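Local coordinates for protein Methylcobalamin\: coenzyme M methyltransferase (Methanosarcina mazei, PDB 4AY7) that transfers a methyl group from a methylated corrinoid to coenzyme M, a zinc-dependent step of methanogenesis carried out on a TIM-barrel fold, at residues Val31-Val36 against Ala338-Arg343; Ile41-Asp46 against Thr331-Val336; Glu60-Leu65 against Pro131-Ala136; Gly152-Pro157 against Asp205-Ala210; Asn240-Leu245 against Gly262-Ser267. One frame throughout, in Å; residues are numbered along the deposited sequence.

How the contacts relate
All five contacts belong to one TIM barrel of the uroporphyrinogen decarboxylase family. Contacts 4 and 5 are in the parallel sheet, their centres about 9 Å apart, joined by neighbouring strands 206-210 (contact 4) and 242-246 (contact 5). Contacts 1 and 2 share helix 333-346 near the C-terminus and tie it to the segments before and on helix 42-48, their centres about 15 Å apart. Val36 of contact 1 touches Ala208 and Ser267 of the sheet. Contact 3 joins outer helices 59-71 and 130-144 and touches contact 2 through Leu65. Along the chain, contacts 3, 4 and 5 follow in series inside contact 2, itself nested within contact 1, so contacts 1 and 2 bring the two ends of the barrel chain together.

Contact 1 (Val31-Val36 against Ala338-Arg343); sequences VPVCSV and ALVAAR
Val33, Arg343 and Val31 carry most of this contact between an irregular segment, 31-36, and helix 333-346. Val33 points its side chain at the helix and divides its two methyls: CG2 rests 4.1 Å from Leu339 CB, while CG1, held between the backbone N and the carbonyl carbon (chi1 53°), meets Val340 CG2 at 4.0 Å and also lies over one face of the Arg343 guanidinium, offset toward its rim. The Arg343 chain, bent at chi2 and chi3, brings NH1 to the Val31 carbonyl. NH1 donates to Val31 O over 2.9 Å, an almost straight bond (166°) with the oxygen lying in the guanidinium plane. The aliphatic part of the same side chain passes close to that oxygen as well, Arg343 CD standing 3.2 Å from Val31 O. The guanidinium is therefore held at its edge by a carbonyl and on one face by a methyl, and NH2 forms a salt bridge to Glu76, which also accepts from Val33 N and should fix the group's rotation further. Around this buried contact, the backbones of Pro32 and Cys34 hydrogen-bond to Leu321 of the barrel strand 320-323, Ala338 and Ala342 pack on helix 303-315, and Pro32 leans on helix 15-24.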
# COMPACT_ATOMS: atom_id res chain seq x y z
N VAL A 31 -16.81 0.20 11.53
CA VAL A 31 -15.73 0.39 10.55
C VAL A 31 -14.37 0.13 11.25
O VAL A 31 -14.11 0.70 12.32
CB VAL A 31 -15.79 1.82 10.00
CG1 VAL A 31 -14.57 2.16 9.15
CG2 VAL A 31 -17.15 2.07 9.26
N PRO A 32 -13.54 -0.79 10.71
CA PRO A 32 -12.16 -0.98 11.26
C PRO A 32 -11.35 0.23 11.00
O PRO A 32 -11.61 0.95 10.00
CB PRO A 32 -11.59 -2.11 10.44
CG PRO A 32 -12.39 -2.13 9.23
CD PRO A 32 -13.72 -1.56 9.48
N VAL A 33 -10.38 0.48 11.88
CA VAL A 33 -9.46 1.61 11.72
C VAL A 33 -8.07 1.06 11.66
O VAL A 33 -7.63 0.39 12.59
CB VAL A 33 -9.61 2.68 12.79
CG1 VAL A 33 -9.53 2.09 14.21
CG2 VAL A 33 -8.66 3.84 12.53
N CYS A 34 -7.44 1.30 10.54
CA CYS A 34 -6.05 0.82 10.36
C CYS A 34 -5.39 1.54 9.23
O CYS A 34 -5.97 2.48 8.70
CB CYS A 34 -6.03 -0.67 10.13
SG CYS A 34 -6.67 -1.12 8.56
N SER A 35 -4.14 1.15 8.91
CA SER A 35 -3.45 1.69 7.73
C SER A 35 -3.07 0.59 6.80
O SER A 35 -2.59 -0.47 7.24
CB SER A 35 -2.22 2.49 8.18
OG SER A 35 -1.69 3.16 7.05
N VAL A 36 -3.30 0.81 5.51
CA VAL A 36 -2.92 -0.09 4.47
C VAL A 36 -1.67 0.50 3.81
O VAL A 36 -1.06 -0.14 2.98
CB VAL A 36 -4.04 -0.41 3.44
CG1 VAL A 36 -5.25 -1.01 4.15
CG2 VAL A 36 -4.52 0.86 2.70
N ALA A 338 -5.41 9.54 17.43
CA ALA A 338 -6.58 10.37 17.22
C ALA A 338 -7.45 9.74 16.17
O ALA A 338 -8.65 9.88 16.23
CB ALA A 338 -6.21 11.80 16.84
N LEU A 339 -6.91 9.02 15.18
CA LEU A 339 -7.78 8.26 14.26
C LEU A 339 -8.68 7.22 14.89
O LEU A 339 -9.87 7.09 14.58
CB LEU A 339 -6.96 7.49 13.21
CG LEU A 339 -6.51 8.20 11.95
CD1 LEU A 339 -5.76 7.21 11.01
CD2 LEU A 339 -7.69 8.92 11.31
N VAL A 340 -8.08 6.43 15.74
CA VAL A 340 -8.70 5.36 16.44
C VAL A 340 -9.74 5.94 17.38
O VAL A 340 -10.90 5.46 17.41
CB VAL A 340 -7.68 4.53 17.24
CG1 VAL A 340 -8.43 3.47 18.04
CG2 VAL A 340 -6.61 3.97 16.29
N ALA A 341 -9.37 7.02 18.09
CA ALA A 341 -10.33 7.68 18.99
C ALA A 341 -11.58 8.20 18.22
O ALA A 341 -12.67 7.99 18.66
CB ALA A 341 -9.65 8.81 19.79
N ALA A 342 -11.40 8.81 17.06
CA ALA A 342 -12.53 9.25 16.25
C ALA A 342 -13.48 8.09 15.90
O ALA A 342 -14.72 8.22 15.84
CB ALA A 342 -12.01 9.96 15.00
N ARG A 343 -12.90 6.94 15.62
CA ARG A 343 -13.72 5.79 15.24
C ARG A 343 -14.51 5.39 16.49
O ARG A 343 -15.69 5.17 16.43
CB ARG A 343 -12.86 4.64 14.73
CG ARG A 343 -13.60 3.51 14.03
CD ARG A 343 -14.36 2.56 14.92
NE ARG A 343 -13.50 2.04 15.99
CZ ARG A 343 -12.84 0.91 15.93
NH1 ARG A 343 -12.75 0.22 14.83
NH2 ARG A 343 -12.14 0.53 16.95

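Contact 2 (Ile41-Asp46 against Thr331-Val336); sequences IVELMD and TPLENV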
# COMPACT_ATOMS: atom_id res chain seq x y z
N ILE A 41 7.05 5.47 11.91
CA ILE A 41 7.10 6.88 12.40
C ILE A 41 8.30 7.01 13.31
O ILE A 41 8.61 6.07 14.05
CB ILE A 41 5.76 7.38 12.98
CG1 ILE A 41 5.40 6.66 14.27
CG2 ILE A 41 4.62 7.18 11.98
CD1 ILE A 41 4.20 7.22 15.02
N VAL A 42 8.99 8.12 13.18
CA VAL A 42 10.22 8.37 13.90
C VAL A 42 10.02 8.25 15.40
O VAL A 42 10.91 7.77 16.06
CB VAL A 42 10.85 9.74 13.52
CG1 VAL A 42 12.11 10.05 14.34
CG2 VAL A 42 11.15 9.78 12.03
N GLU A 43 8.90 8.73 15.94
CA GLU A 43 8.63 8.64 17.40
C GLU A 43 8.76 7.18 17.86
O GLU A 43 9.38 6.90 18.91
CB GLU A 43 7.27 9.22 17.79
CG GLU A 43 6.93 9.06 19.29
CD GLU A 43 5.73 9.90 19.81
OE1 GLU A 43 5.09 10.72 19.06
OE2 GLU A 43 5.44 9.75 21.04
N LEU A 44 8.24 6.26 17.07
CA LEU A 44 8.22 4.83 17.44
C LEU A 44 9.60 4.21 17.13
O LEU A 44 10.12 3.39 17.92
CB LEU A 44 7.06 4.08 16.77
CG LEU A 44 5.71 4.47 17.37
CD1 LEU A 44 4.59 3.66 16.74
CD2 LEU A 44 5.71 4.37 18.92
N MET A 45 10.25 4.67 16.06
CA MET A 45 11.63 4.22 15.78
C MET A 45 12.47 4.48 17.03
O MET A 45 13.19 3.61 17.43
CB MET A 45 12.30 4.95 14.62
CG MET A 45 11.64 4.66 13.28
SD MET A 45 12.43 5.74 12.09
CE MET A 45 11.21 5.82 10.74
N ASP A 46 12.38 5.69 17.55
CA ASP A 46 13.10 6.08 18.78
C ASP A 46 12.72 5.24 20.02
O ASP A 46 13.60 4.76 20.70
CB ASP A 46 12.90 7.59 19.05
CG ASP A 46 13.76 8.44 18.11
OD1 ASP A 46 14.50 7.89 17.27
OD2 ASP A 46 13.73 9.68 18.21
N THR A 331 5.10 12.17 11.85
CA THR A 331 3.81 12.17 12.51
C THR A 331 3.90 11.77 14.01
O THR A 331 4.39 10.68 14.35
CB THR A 331 2.85 11.24 11.77
OG1 THR A 331 2.77 11.70 10.42
CG2 THR A 331 1.47 11.26 12.38
N PRO A 332 3.42 12.62 14.89
CA PRO A 332 3.36 12.19 16.31
C PRO A 332 2.44 11.02 16.55
O PRO A 332 1.35 10.90 15.91
CB PRO A 332 2.90 13.41 17.05
CG PRO A 332 2.99 14.56 16.10
CD PRO A 332 2.99 14.01 14.71
N LEU A 333 2.86 10.15 17.46
CA LEU A 333 2.03 9.02 17.90
C LEU A 333 0.58 9.46 18.27
O LEU A 333 -0.40 8.78 17.88
CB LEU A 333 2.69 8.30 19.08
CG LEU A 333 1.96 7.10 19.68
CD1 LEU A 333 1.81 6.08 18.58
CD2 LEU A 333 2.70 6.49 20.88
N GLU A 334 0.44 10.54 19.00
CA GLU A 334 -0.86 10.94 19.48
C GLU A 334 -1.77 11.26 18.26
O GLU A 334 -2.98 11.19 18.36
CB GLU A 334 -0.77 12.15 20.43
CG GLU A 334 -0.14 13.39 19.77
CD GLU A 334 -0.44 14.73 20.47
OE1 GLU A 334 -0.50 14.77 21.71
OE2 GLU A 334 -0.63 15.74 19.72
N ASN A 335 -1.20 11.68 17.17
CA ASN A 335 -1.99 12.02 15.97
C ASN A 335 -2.51 10.73 15.32
O ASN A 335 -3.67 10.67 14.90
CB ASN A 335 -1.19 12.87 14.99
CG ASN A 335 -0.98 14.28 15.49
OD1 ASN A 335 -1.28 14.54 16.65
ND2 ASN A 335 -0.50 15.19 14.65
N VAL A 336 -1.72 9.68 15.35
CA VAL A 336 -2.23 8.36 14.85
C VAL A 336 -3.35 7.82 15.76
O VAL A 336 -4.43 7.33 15.30
CB VAL A 336 -1.11 7.30 14.78
CG1 VAL A 336 -1.73 5.97 14.26
CG2 VAL A 336 0.07 7.77 13.91
O HOH W 1 7.11 10.62 14.29
O HOH W 2 2.74 11.87 20.38
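Glu43 and Leu333 meet where helices 42-48 and 333-346 begin. The Glu43 chain is extended, with CG anti to the backbone N (chi1 176°), and carries OE1 to the backbone N of Leu333 at 2.8 Å. The N-H approaches from above the carboxylate plane, and Leu333 CB lies 3.4 Å from the same Glu43 OE1. This carboxylate thus accepts a bond from the first turn of helix 333-346, where the helix dipole would probably favour its negative charge. Two waters extend the link. One donates to Glu43 OE1 and accepts from Glu334 N; the other accepts from Glu43 N and donates to Thr331 O, joining the two backbones.

The apolar side chains lie beside this network. Ile41, close to the coenzyme M-binding residue Gln38 (no coenzyme M is bound here), packs its CD1 methyl against the Thr331 carbonyl, 3.5 Å from Thr331 O, and reaches Val336 CG2 at 4.3 Å. Leu44 and Leu333 cross at about a right angle, their CD1 methyls 4.1 Å apart. Around these two helix N-termini of the TIM barrel, Leu44 and Val336 both touch Asn69 of helix 59-71, and Asn335 packs on helix 303-315.

Contact 3 (Glu60-Leu65 against Pro131-Ala136); sequences ELMAKL and PVVLEA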
# COMPACT_ATOMS: atom_id res chain seq x y z
N GLU A 60 13.95 -8.66 12.36
CA GLU A 60 13.50 -8.46 13.75
C GLU A 60 13.19 -7.00 14.02
O GLU A 60 12.18 -6.70 14.63
CB GLU A 60 14.50 -8.97 14.74
CG GLU A 60 14.71 -10.47 14.65
CD GLU A 60 13.70 -11.30 15.44
OE1 GLU A 60 12.68 -10.79 16.03
OE2 GLU A 60 13.91 -12.53 15.41
N LEU A 61 14.01 -6.08 13.56
CA LEU A 61 13.67 -4.65 13.70
C LEU A 61 12.47 -4.21 12.84
O LEU A 61 11.66 -3.38 13.29
CB LEU A 61 14.89 -3.75 13.47
CG LEU A 61 16.10 -3.95 14.36
CD1 LEU A 61 17.27 -3.12 13.79
CD2 LEU A 61 15.78 -3.62 15.85
N MET A 62 12.35 -4.78 11.64
CA MET A 62 11.17 -4.54 10.82
C MET A 62 9.89 -4.96 11.61
O MET A 62 8.88 -4.19 11.69
CB MET A 62 11.29 -5.30 9.50
CG MET A 62 10.16 -5.05 8.51
SD MET A 62 10.35 -5.83 6.92
CE MET A 62 11.56 -4.74 6.13
N ALA A 63 9.91 -6.17 12.17
CA ALA A 63 8.82 -6.67 12.97
C ALA A 63 8.53 -5.71 14.15
O ALA A 63 7.39 -5.29 14.39
CB ALA A 63 9.13 -8.06 13.47
N LYS A 64 9.60 -5.31 14.83
CA LYS A 64 9.52 -4.57 16.07
C LYS A 64 8.90 -3.21 15.82
O LYS A 64 7.95 -2.84 16.54
CB LYS A 64 10.92 -4.55 16.75
CG LYS A 64 10.93 -4.14 18.19
CD LYS A 64 12.36 -3.96 18.68
CE LYS A 64 12.40 -3.60 20.19
NZ LYS A 64 13.80 -3.23 20.65
N LEU A 65 9.27 -2.52 14.74
CA LEU A 65 8.67 -1.24 14.43
C LEU A 65 7.20 -1.35 13.96
O LEU A 65 6.35 -0.41 14.26
CB LEU A 65 9.43 -0.54 13.38
CG LEU A 65 9.01 0.83 12.93
CD1 LEU A 65 9.06 1.85 14.11
CD2 LEU A 65 9.94 1.18 11.79
N PRO A 131 13.44 -12.10 1.41
CA PRO A 131 13.45 -12.91 2.60
C PRO A 131 13.38 -12.16 3.96
O PRO A 131 12.96 -12.77 4.95
CB PRO A 131 14.81 -13.64 2.49
CG PRO A 131 15.14 -13.62 1.03
CD PRO A 131 14.71 -12.24 0.65
N VAL A 132 13.75 -10.89 4.02
CA VAL A 132 13.56 -10.09 5.24
C VAL A 132 12.04 -9.88 5.50
O VAL A 132 11.57 -10.07 6.64
CB VAL A 132 14.22 -8.71 5.13
CG1 VAL A 132 14.07 -7.97 6.42
CG2 VAL A 132 15.74 -8.83 4.91
N VAL A 133 11.31 -9.50 4.45
CA VAL A 133 9.88 -9.27 4.56
C VAL A 133 9.14 -10.55 4.92
O VAL A 133 8.32 -10.53 5.84
CB VAL A 133 9.30 -8.69 3.27
CG1 VAL A 133 7.77 -8.58 3.41
CG2 VAL A 133 9.92 -7.30 3.04
N LEU A 134 9.47 -11.67 4.29
CA LEU A 134 8.77 -12.91 4.61
C LEU A 134 9.04 -13.35 6.02
O LEU A 134 8.16 -13.78 6.74
CB LEU A 134 9.13 -14.01 3.60
CG LEU A 134 8.82 -13.65 2.13
CD1 LEU A 134 9.13 -14.85 1.24
CD2 LEU A 134 7.34 -13.19 1.90
N GLU A 135 10.26 -13.23 6.46
CA GLU A 135 10.56 -13.57 7.81
C GLU A 135 9.90 -12.62 8.84
O GLU A 135 9.50 -13.06 9.89
CB GLU A 135 12.07 -13.62 7.98
CG GLU A 135 12.51 -13.79 9.41
CD GLU A 135 12.35 -15.22 9.94
OE1 GLU A 135 11.79 -16.14 9.22
OE2 GLU A 135 12.87 -15.45 11.06
N ALA A 136 9.80 -11.34 8.53
CA ALA A 136 9.17 -10.38 9.46
C ALA A 136 7.67 -10.65 9.62
O ALA A 136 7.15 -10.58 10.71
CB ALA A 136 9.43 -8.92 9.05
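Met62 of helix 59-71 lies against Val132, Val133 and Ala136 of helix 130-144, a helix-helix packing in the outer layer of the TIM barrel. The two short axes approach to 8.9 Å and cross at -50°. The contact is made by apolar side chains, with no hydrogen bond between the segments, and its shape is set largely by one long side chain meeting three short ones.

Met62 points toward the other helix. Its CG is anti to the backbone N (chi1 -176°) and chi2 is also extended, which carries the sulfur straight out from the helix; the turn at chi3 (-77°) then swings the terminal methyl to one side. CB, CG and SD all lie along the Ala136 methyl, with SD 3.9 Å from Ala136 CB. SD also reaches Val133 CG2, the branch anti to the carbonyl carbon, and CE reaches Val132. Met62 crosses both valines obliquely and meets one methyl of each.

Ala136 is the point where the backbones come closest, its CA 5.1 Å from that of Ala63. Its methyl faces the other helix and sits 4.2 Å from the backbone N of Ala63; the small side chains at both positions permit this approach. Beyond the pair, Val133 packs on Tyr195 and Met199 of helix 178-202, Met62 rests on Pro81, and Ala63 touches Ile139 farther along helix 130-144. At the end of the methionine, Met62 CE lies 4.1 Å from Val132 CG1.

Contact 4 (Gly152-Pro157 against Asp205-Ala210); sequences GGMEGP and DVIAIA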
# COMPACT_ATOMS: atom_id res chain seq x y z
N GLY A 152 0.40 -6.85 3.96
CA GLY A 152 1.58 -6.79 3.19
C GLY A 152 1.51 -5.73 2.13
O GLY A 152 0.75 -5.83 1.20
N GLY A 153 2.41 -4.76 2.23
CA GLY A 153 2.51 -3.69 1.28
C GLY A 153 3.57 -3.91 0.26
O GLY A 153 4.64 -4.53 0.56
N MET A 154 3.34 -3.42 -0.95
CA MET A 154 4.34 -3.51 -2.00
C MET A 154 4.02 -2.53 -3.10
O MET A 154 2.88 -2.10 -3.26
CB MET A 154 4.43 -4.92 -2.56
CG MET A 154 3.09 -5.42 -3.02
SD MET A 154 3.02 -7.10 -3.71
CE MET A 154 3.63 -6.79 -5.36
N GLU A 155 5.02 -2.20 -3.87
CA GLU A 155 4.91 -1.46 -5.12
C GLU A 155 4.14 -2.31 -6.13
O GLU A 155 4.23 -3.52 -6.15
CB GLU A 155 6.33 -1.05 -5.65
CG GLU A 155 7.26 -2.17 -5.95
CD GLU A 155 8.11 -2.60 -4.72
OE1 GLU A 155 7.62 -2.57 -3.56
OE2 GLU A 155 9.25 -3.03 -4.94
N GLY A 156 3.24 -1.67 -6.85
CA GLY A 156 2.33 -2.36 -7.76
C GLY A 156 2.98 -2.53 -9.13
O GLY A 156 4.06 -1.94 -9.41
N PRO A 157 2.33 -3.27 -10.02
CA PRO A 157 3.02 -3.64 -11.25
C PRO A 157 3.35 -2.48 -12.16
O PRO A 157 4.37 -2.54 -12.87
CB PRO A 157 2.11 -4.63 -11.93
CG PRO A 157 0.81 -4.61 -11.21
CD PRO A 157 1.04 -3.97 -9.87
N ASP A 205 -2.70 -11.26 5.28
CA ASP A 205 -4.15 -11.44 5.10
C ASP A 205 -4.71 -10.58 3.99
O ASP A 205 -5.74 -10.92 3.36
CB ASP A 205 -4.88 -11.10 6.41
CG ASP A 205 -4.46 -12.03 7.56
OD1 ASP A 205 -4.61 -13.29 7.50
OD2 ASP A 205 -3.87 -11.52 8.51
N VAL A 206 -4.08 -9.41 3.82
CA VAL A 206 -4.44 -8.46 2.80
C VAL A 206 -3.15 -8.09 2.10
O VAL A 206 -2.15 -7.89 2.78
CB VAL A 206 -5.03 -7.22 3.50
CG1 VAL A 206 -5.28 -6.11 2.46
CG2 VAL A 206 -6.29 -7.59 4.24
N ILE A 207 -3.15 -7.94 0.78
CA ILE A 207 -2.00 -7.40 0.07
C ILE A 207 -2.51 -6.07 -0.40
O ILE A 207 -3.49 -6.06 -1.11
CB ILE A 207 -1.46 -8.25 -1.14
CG1 ILE A 207 -1.14 -9.65 -0.61
CG2 ILE A 207 -0.28 -7.53 -1.79
CD1 ILE A 207 -0.00 -9.68 0.45
N ALA A 208 -1.82 -5.00 -0.03
CA ALA A 208 -2.05 -3.65 -0.48
C ALA A 208 -0.95 -3.12 -1.38
O ALA A 208 0.25 -2.97 -0.97
CB ALA A 208 -2.18 -2.75 0.73
N ILE A 209 -1.29 -2.85 -2.65
CA ILE A 209 -0.29 -2.36 -3.53
C ILE A 209 -0.39 -0.86 -3.67
O ILE A 209 -1.47 -0.30 -3.71
CB ILE A 209 -0.29 -3.05 -4.88
CG1 ILE A 209 -1.47 -2.65 -5.73
CG2 ILE A 209 -0.18 -4.59 -4.70
CD1 ILE A 209 -1.50 -3.29 -7.11
N ALA A 210 0.75 -0.22 -3.76
CA ALA A 210 0.81 1.19 -3.97
C ALA A 210 1.38 1.39 -5.34
O ALA A 210 2.50 0.95 -5.61
CB ALA A 210 1.62 1.88 -2.88
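Neighbouring parallel strands of the TIM barrel, 150-155 and 206-210, are joined here close to the zinc site. Their backbones exchange five hydrogen bonds in alternation: Gly152 N to Val206 O, Ala208 N to Gly152 O, Met154 N to Ala208 O, Ala210 N to Met154 O at 2.9 Å, and Gly156 N to Ala210 O at 3.0 Å. Gly156 is the N-cap residue before helix 157-165.

On one face, Met154 lies beside Ile209 and points the same way: chi1 of 54° sets its CG 3.8 Å from Ile209 CG2. Its SD meets Ile207 CG2 at 3.8 Å, and the bend at chi3 comes only after the sulfur. Ile209 CD1 continues to Pro157 CD, 3.8 Å away. Gly152 brings no side chain against Ile207, whose CG2 lies 3.6 Å from Gly152 O. Ala208, Glu155 and Ala210 point to the other face, where Glu155 OE2 accepts from Val88 N. The five alternating bonds thus satisfy backbone N and O atoms between the strands and leave the two faces to different tasks: the Met154 and isoleucine face packs under helices 178-202 and 221-238, whereas the small Ala210 side chain, near the zinc ligand His246, lies about 6 Å from the zinc ion.

Contact 5 (Asn240-Leu245 against Gly262-Ser267); sequences NSVTVL and GFEGLS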
# COMPACT_ATOMS: atom_id res chain seq x y z
N ASN A 240 -3.80 -14.62 -4.10
CA ASN A 240 -4.63 -15.50 -3.27
C ASN A 240 -5.03 -14.89 -1.93
O ASN A 240 -4.95 -15.52 -0.91
CB ASN A 240 -3.91 -16.86 -3.13
CG ASN A 240 -3.79 -17.54 -4.50
OD1 ASN A 240 -4.75 -17.57 -5.21
ND2 ASN A 240 -2.65 -17.96 -4.87
N SER A 241 -5.44 -13.62 -1.97
CA SER A 241 -6.00 -12.96 -0.76
C SER A 241 -6.84 -11.77 -1.20
O SER A 241 -6.82 -11.36 -2.39
CB SER A 241 -4.88 -12.42 0.17
OG SER A 241 -4.18 -11.35 -0.46
N VAL A 242 -7.55 -11.22 -0.22
CA VAL A 242 -8.07 -9.88 -0.32
C VAL A 242 -6.96 -8.92 -0.67
O VAL A 242 -5.80 -9.05 -0.20
CB VAL A 242 -8.86 -9.51 0.97
CG1 VAL A 242 -9.16 -8.00 1.01
CG2 VAL A 242 -10.11 -10.42 1.09
N THR A 243 -7.25 -8.07 -1.66
CA THR A 243 -6.30 -7.04 -2.10
C THR A 243 -6.90 -5.62 -2.04
O THR A 243 -8.13 -5.43 -2.11
CB THR A 243 -5.81 -7.31 -3.52
OG1 THR A 243 -6.92 -7.31 -4.37
CG2 THR A 243 -5.07 -8.66 -3.68
N VAL A 244 -6.00 -4.65 -2.01
CA VAL A 244 -6.29 -3.23 -1.97
C VAL A 244 -5.36 -2.50 -2.93
O VAL A 244 -4.14 -2.76 -2.97
CB VAL A 244 -6.14 -2.67 -0.52
CG1 VAL A 244 -6.36 -1.16 -0.46
CG2 VAL A 244 -7.16 -3.29 0.43
N LEU A 245 -5.89 -1.58 -3.70
CA LEU A 245 -5.13 -0.79 -4.65
C LEU A 245 -5.09 0.66 -4.15
O LEU A 245 -6.13 1.30 -3.98
CB LEU A 245 -5.78 -0.84 -6.02
CG LEU A 245 -5.28 0.12 -7.04
CD1 LEU A 245 -3.84 -0.33 -7.37
CD2 LEU A 245 -6.09 0.03 -8.30
N GLY A 262 -10.84 -5.26 -9.96
CA GLY A 262 -10.93 -6.49 -9.19
C GLY A 262 -10.35 -6.54 -7.81
O GLY A 262 -10.34 -7.59 -7.18
N PHE A 263 -9.95 -5.39 -7.30
CA PHE A 263 -9.50 -5.27 -5.92
C PHE A 263 -10.69 -5.10 -5.02
O PHE A 263 -11.60 -4.38 -5.37
CB PHE A 263 -8.60 -4.04 -5.80
CG PHE A 263 -7.29 -4.20 -6.51
CD1 PHE A 263 -7.22 -3.92 -7.88
CD2 PHE A 263 -6.13 -4.57 -5.82
CE1 PHE A 263 -6.02 -4.07 -8.57
CE2 PHE A 263 -4.94 -4.71 -6.50
CZ PHE A 263 -4.87 -4.47 -7.88
N GLU A 264 -10.68 -5.74 -3.87
CA GLU A 264 -11.73 -5.49 -2.89
C GLU A 264 -11.83 -4.04 -2.50
O GLU A 264 -12.93 -3.51 -2.38
CB GLU A 264 -11.50 -6.30 -1.64
CG GLU A 264 -11.99 -7.72 -1.78
CD GLU A 264 -11.13 -8.65 -2.54
OE1 GLU A 264 -10.01 -8.23 -2.90
OE2 GLU A 264 -11.61 -9.81 -2.82
N GLY A 265 -10.72 -3.47 -2.15
CA GLY A 265 -10.68 -2.10 -1.69
C GLY A 265 -9.84 -1.21 -2.56
O GLY A 265 -8.79 -1.65 -3.14
N LEU A 266 -10.26 0.04 -2.59
CA LEU A 266 -9.51 1.12 -3.10
C LEU A 266 -9.10 2.15 -2.03
O LEU A 266 -9.89 2.64 -1.26
CB LEU A 266 -10.24 1.82 -4.24
CG LEU A 266 -10.71 0.96 -5.37
CD1 LEU A 266 -11.49 1.84 -6.31
CD2 LEU A 266 -9.54 0.30 -6.09
N SER A 267 -7.80 2.42 -1.96
CA SER A 267 -7.23 3.37 -0.94
C SER A 267 -6.95 4.62 -1.69
O SER A 267 -6.15 4.62 -2.65
CB SER A 267 -5.98 2.80 -0.33
OG SER A 267 -5.23 3.77 0.37
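Strand segments 242-245 and 265-267 run parallel, their axes 4.6 Å apart, linked through helix 252-259 in a beta-alpha-beta crossover of the TIM barrel. Gly265 N donates to Thr243 O, Leu245 N to Gly265 O, and Ser267 N to Leu245 O. One step earlier along the strands Glu264 takes the place of a backbone acceptor: its chain, bent at chi2 (78°), turns OE1 back to Thr243 N at 3.0 Å, a nearly linear bond (176°) that reaches the carboxylate from above its plane. Val242 CG1 lies across the same side chain, 3.9 Å from Glu264 CB.

Phe263 supplies the apolar centre. Leu245 CB sits over the middle of one ring face, 3.7 Å from the centroid, in a CH-pi contact. The Thr243 side chain runs at about a right angle to that of Phe263, its OG1 3.2 Å from Phe263 CD2. Leu245 and Leu266 run side by side, Leu245 CB 3.9 Å from Leu266 CD2, while Phe263 packs on Ile209 of strand 206-210 and on helix 221-238. Ser267 OG hydrogen-bonds to ND1 of the zinc ligand His246, which probably helps to orient the imidazole, and Ser267 CB rests 4.0 Å from Val244 CG1.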